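Local coordinates for putative cell adhesion protein (Bacteroides thetaiotaomicron, PDB 4DGU), which binds zinc in the crystal and is a putative fimbrillin-like cell adhesion protein, probably a component of a pilus, at residues Pro191-Ile200 against Lys211-Lys221. Sequence-based numbering, arbitrary orientation.
With ZN (zinc ion), chain F.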
loop_
_atom_site.group_PDB
_atom_site.type_symbol
_atom_site.label_atom_id
_atom_site.label_comp_id
_atom_site.label_asym_id
_atom_site.label_seq_id
_atom_site.Cartn_x
_atom_site.Cartn_y
_atom_site.Cartn_z
ATOM N N PRO A 191 1.605 -20.811 2.705
ATOM C CA PRO A 191 0.937 -19.495 2.866
ATOM C C PRO A 191 0.625 -19.165 4.323
ATOM O O PRO A 191 0.064 -19.971 5.056
ATOM C CB PRO A 191 -0.359 -19.648 2.066
ATOM C CG PRO A 191 -0.155 -20.824 1.193
ATOM C CD PRO A 191 0.795 -21.732 1.874
ATOM N N GLN A 192 1.036 -17.973 4.744
ATOM C CA GLN A 192 0.885 -17.447 6.093
ATOM C C GLN A 192 1.088 -15.947 6.089
ATOM O O GLN A 192 1.678 -15.401 5.152
ATOM C CB GLN A 192 1.890 -18.111 7.056
ATOM C CG GLN A 192 3.353 -17.981 6.624
ATOM C CD GLN A 192 4.247 -18.971 7.311
ATOM O OE1 GLN A 192 4.707 -18.758 8.420
ATOM N NE2 GLN A 192 4.512 -20.081 6.670
ATOM N N LYS A 193 0.651 -15.290 7.163
ATOM C CA LYS A 193 0.836 -13.874 7.334
ATOM C C LYS A 193 2.198 -13.590 7.964
ATOM O O LYS A 193 2.556 -14.168 8.992
ATOM C CB LYS A 193 -0.309 -13.275 8.181
ATOM C CG LYS A 193 -0.113 -11.804 8.562
ATOM C CD LYS A 193 -1.178 -10.918 7.967
ATOM C CE LYS A 193 -0.933 -9.460 8.274
ATOM N NZ LYS A 193 -1.322 -9.078 9.672
ATOM N N ILE A 194 2.937 -12.658 7.348
ATOM C CA ILE A 194 4.198 -12.130 7.886
ATOM C C ILE A 194 3.883 -10.696 8.294
ATOM O O ILE A 194 3.376 -9.939 7.473
ATOM C CB ILE A 194 5.372 -12.210 6.874
ATOM C CG1 ILE A 194 5.701 -13.665 6.463
ATOM C CG2 ILE A 194 6.607 -11.488 7.443
ATOM C CD1 ILE A 194 6.563 -13.757 5.224
ATOM N N ASN A 195 4.133 -10.340 9.548
ATOM C CA ASN A 195 3.878 -8.975 10.043
ATOM C C ASN A 195 5.027 -8.018 9.716
ATOM O O ASN A 195 6.186 -8.440 9.631
ATOM C CB ASN A 195 3.647 -8.982 11.555
ATOM C CG ASN A 195 2.530 -9.891 11.990
ATOM O OD1 ASN A 195 1.426 -9.895 11.433
ATOM N ND2 ASN A 195 2.799 -10.687 13.001
ATOM N N ALA A 196 4.695 -6.725 9.547
ATOM C CA ALA A 196 5.650 -5.630 9.322
ATOM C C ALA A 196 6.620 -5.573 10.482
ATOM O O ALA A 196 6.210 -5.694 11.650
ATOM C CB ALA A 196 4.916 -4.315 9.177
ATOM N N GLY A 197 7.910 -5.531 10.150
ATOM C CA GLY A 197 8.980 -5.513 11.141
ATOM C C GLY A 197 9.265 -6.850 11.812
ATOM O O GLY A 197 10.032 -6.899 12.781
ATOM N N GLU A 198 8.649 -7.943 11.332
ATOM C CA GLU A 198 8.862 -9.279 11.906
ATOM C C GLU A 198 10.244 -9.734 11.444
ATOM O O GLU A 198 10.524 -9.738 10.240
ATOM C CB GLU A 198 7.731 -10.260 11.495
ATOM C CG GLU A 198 7.527 -11.474 12.403
ATOM C CD GLU A 198 6.341 -12.397 12.102
ATOM O OE1 GLU A 198 5.494 -12.068 11.237
ATOM O OE2 GLU A 198 6.252 -13.458 12.763
ATOM N N GLU A 199 11.129 -10.027 12.410
ATOM C CA GLU A 199 12.522 -10.410 12.166
ATOM C C GLU A 199 12.609 -11.882 11.835
ATOM O O GLU A 199 13.189 -12.658 12.591
ATOM C CB GLU A 199 13.390 -10.065 13.380
ATOM C CG GLU A 199 13.172 -8.648 13.877
ATOM C CD GLU A 199 13.957 -8.273 15.113
ATOM O OE1 GLU A 199 14.882 -9.026 15.483
ATOM O OE2 GLU A 199 13.627 -7.240 15.735
ATOM N N ILE A 200 12.067 -12.260 10.675
ATOM C CA ILE A 200 11.988 -13.639 10.233
ATOM C C ILE A 200 13.275 -14.130 9.557
ATOM O O ILE A 200 13.555 -15.322 9.612
ATOM C CB ILE A 200 10.738 -13.901 9.338
ATOM C CG1 ILE A 200 10.712 -13.036 8.084
ATOM C CG2 ILE A 200 9.450 -13.734 10.131
ATOM C CD1 ILE A 200 10.078 -13.741 6.870
ATOM N N LYS A 211 20.241 -9.438 10.421
ATOM C CA LYS A 211 18.800 -9.648 10.346
ATOM C C LYS A 211 18.247 -9.109 9.028
ATOM O O LYS A 211 18.772 -8.150 8.456
ATOM C CB LYS A 211 18.096 -8.996 11.550
ATOM C CG LYS A 211 18.453 -9.655 12.884
ATOM C CD LYS A 211 17.981 -8.825 14.057
ATOM C CE LYS A 211 18.066 -9.570 15.362
ATOM N NZ LYS A 211 17.528 -8.757 16.484
ATOM N N ILE A 212 17.212 -9.772 8.529
ATOM C CA ILE A 212 16.452 -9.433 7.327
ATOM C C ILE A 212 14.976 -9.460 7.779
ATOM O O ILE A 212 14.498 -10.502 8.210
ATOM C CB ILE A 212 16.744 -10.384 6.119
ATOM C CG1 ILE A 212 18.242 -10.564 5.820
ATOM C CG2 ILE A 212 16.000 -9.939 4.881
ATOM C CD1 ILE A 212 18.545 -11.886 4.976
ATOM N N SER A 213 14.279 -8.334 7.755
ATOM C CA SER A 213 12.902 -8.320 8.237
ATOM C C SER A 213 11.953 -7.799 7.183
ATOM O O SER A 213 12.366 -7.146 6.209
ATOM C CB SER A 213 12.778 -7.469 9.498
ATOM O OG SER A 213 13.743 -7.853 10.462
ATOM N N ALA A 214 10.656 -8.078 7.391
ATOM C CA ALA A 214 9.629 -7.594 6.487
ATOM C C ALA A 214 9.396 -6.125 6.761
ATOM O O ALA A 214 9.415 -5.697 7.914
ATOM C CB ALA A 214 8.344 -8.395 6.661
ATOM N N VAL A 215 9.232 -5.351 5.706
ATOM C CA VAL A 215 8.995 -3.919 5.810
ATOM C C VAL A 215 7.512 -3.654 5.957
ATOM O O VAL A 215 7.116 -2.694 6.608
ATOM C CB VAL A 215 9.596 -3.121 4.621
ATOM C CG1 VAL A 215 11.111 -3.022 4.745
ATOM C CG2 VAL A 215 9.199 -3.721 3.259
ATOM N N GLU A 216 6.693 -4.512 5.355
ATOM C CA GLU A 216 5.232 -4.417 5.340
ATOM C C GLU A 216 4.575 -5.770 5.668
ATOM O O GLU A 216 5.230 -6.813 5.623
ATOM C CB GLU A 216 4.779 -3.920 3.943
ATOM C CG GLU A 216 3.397 -3.282 3.920
ATOM C CD GLU A 216 3.151 -2.145 4.902
ATOM O OE1 GLU A 216 3.766 -1.065 4.725
ATOM O OE2 GLU A 216 2.301 -2.310 5.811
ATOM N N ASP A 217 3.283 -5.736 6.014
ATOM C CA ASP A 217 2.457 -6.914 6.270
ATOM C C ASP A 217 2.285 -7.656 4.970
ATOM O O ASP A 217 2.025 -7.019 3.931
ATOM C CB ASP A 217 1.090 -6.498 6.840
ATOM C CG ASP A 217 0.999 -6.319 8.347
ATOM O OD1 ASP A 217 2.058 -6.226 9.007
ATOM O OD2 ASP A 217 -0.131 -6.273 8.868
ATOM N N LEU A 218 2.495 -8.989 4.995
ATOM C CA LEU A 218 2.374 -9.851 3.804
ATOM C C LEU A 218 1.532 -11.029 4.137
ATOM O O LEU A 218 2.007 -11.928 4.812
ATOM C CB LEU A 218 3.751 -10.324 3.277
ATOM C CG LEU A 218 4.758 -9.262 2.841
ATOM C CD1 LEU A 218 6.178 -9.808 2.914
ATOM C CD2 LEU A 218 4.454 -8.750 1.450
ATOM N N ASP A 219 0.269 -11.012 3.718
ATOM C CA ASP A 219 -0.676 -12.089 3.967
ATOM C C ASP A 219 -0.618 -13.013 2.751
ATOM O O ASP A 219 -1.430 -12.894 1.824
ATOM C CB ASP A 219 -2.089 -11.518 4.226
ATOM C CG ASP A 219 -3.096 -12.484 4.854
ATOM O OD1 ASP A 219 -2.680 -13.589 5.298
ATOM O OD2 ASP A 219 -4.300 -12.126 4.923
ATOM N N LEU A 220 0.408 -13.881 2.731
ATOM C CA LEU A 220 0.729 -14.747 1.597
ATOM C C LEU A 220 -0.341 -15.778 1.320
ATOM O O LEU A 220 -0.928 -16.339 2.246
ATOM C CB LEU A 220 2.074 -15.452 1.798
ATOM C CG LEU A 220 3.309 -14.550 2.115
ATOM C CD1 LEU A 220 4.446 -15.408 2.633
ATOM C CD2 LEU A 220 3.752 -13.718 0.902
ATOM N N LYS A 221 -0.622 -15.995 0.030
ATOM C CA LYS A 221 -1.608 -16.949 -0.453
ATOM C C LYS A 221 -1.048 -17.662 -1.705
ATOM O O LYS A 221 0.101 -17.434 -2.079
ATOM C CB LYS A 221 -2.938 -16.224 -0.770
ATOM C CG LYS A 221 -3.625 -15.510 0.399
ATOM C CD LYS A 221 -4.309 -16.458 1.373
ATOM C CE LYS A 221 -4.725 -15.773 2.645
ATOM N NZ LYS A 221 -5.899 -14.887 2.453
HETATM ZN ZN ZN F . 15.276 -6.050 16.530
HETATM O O HOH W 1 17.271 -5.868 15.430
#
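Ile194 and Leu218 form an antiparallel hydrogen-bonded pair, Ile194 N reaching Leu218 O at 2.8 Å and Leu218 N returning to Ile194 O. Lys193 and Asp219 make the adjoining non-hydrogen-bonded pair. Farther on, a type II turn from Asn195 to Glu198 tucks against the 214-217 segment: Gly197 N binds Ala214 O at 2.7 Å, and Ala214 N weakly returns to Glu198 O. The Asp217 carboxylate is shared, with OD1 taking Ala196 N at 2.7 Å nearly along its C-O bond, while OD2 is approached by Lys193 NZ at 3.2 Å from above the carboxylate plane. With CG anti to the backbone N (chi1 173°), the lysine chain, bent at chi2 and chi4, crosses Asp219 at about a right angle to reach this salt bridge; an alanine here would probably leave Asp217 OD2 without its charged mate and remove the methylene packing beside Asp219 CB. On the opposite face, Ile194 uses two branches, CG2 against Ala214 CB at 3.6 Å and CD1 against Leu220 CD1 at 3.7 Å; Leu152 and Leu226 extend this apolar cluster. Glu199 splits its carboxylate, OE1 accepting Lys211 NZ at 2.8 Å in a salt bridge, syn but tilted 28° from the carboxylate plane, and OE2 binding zinc at 2.2 Å. Glu137 of the second subunit joins that metal, and residues 212-214 pair in parallel with a strand of that second subunit. Ribbon and turn thus lie beside an intersubunit zinc site in this fimbrillin-like protein.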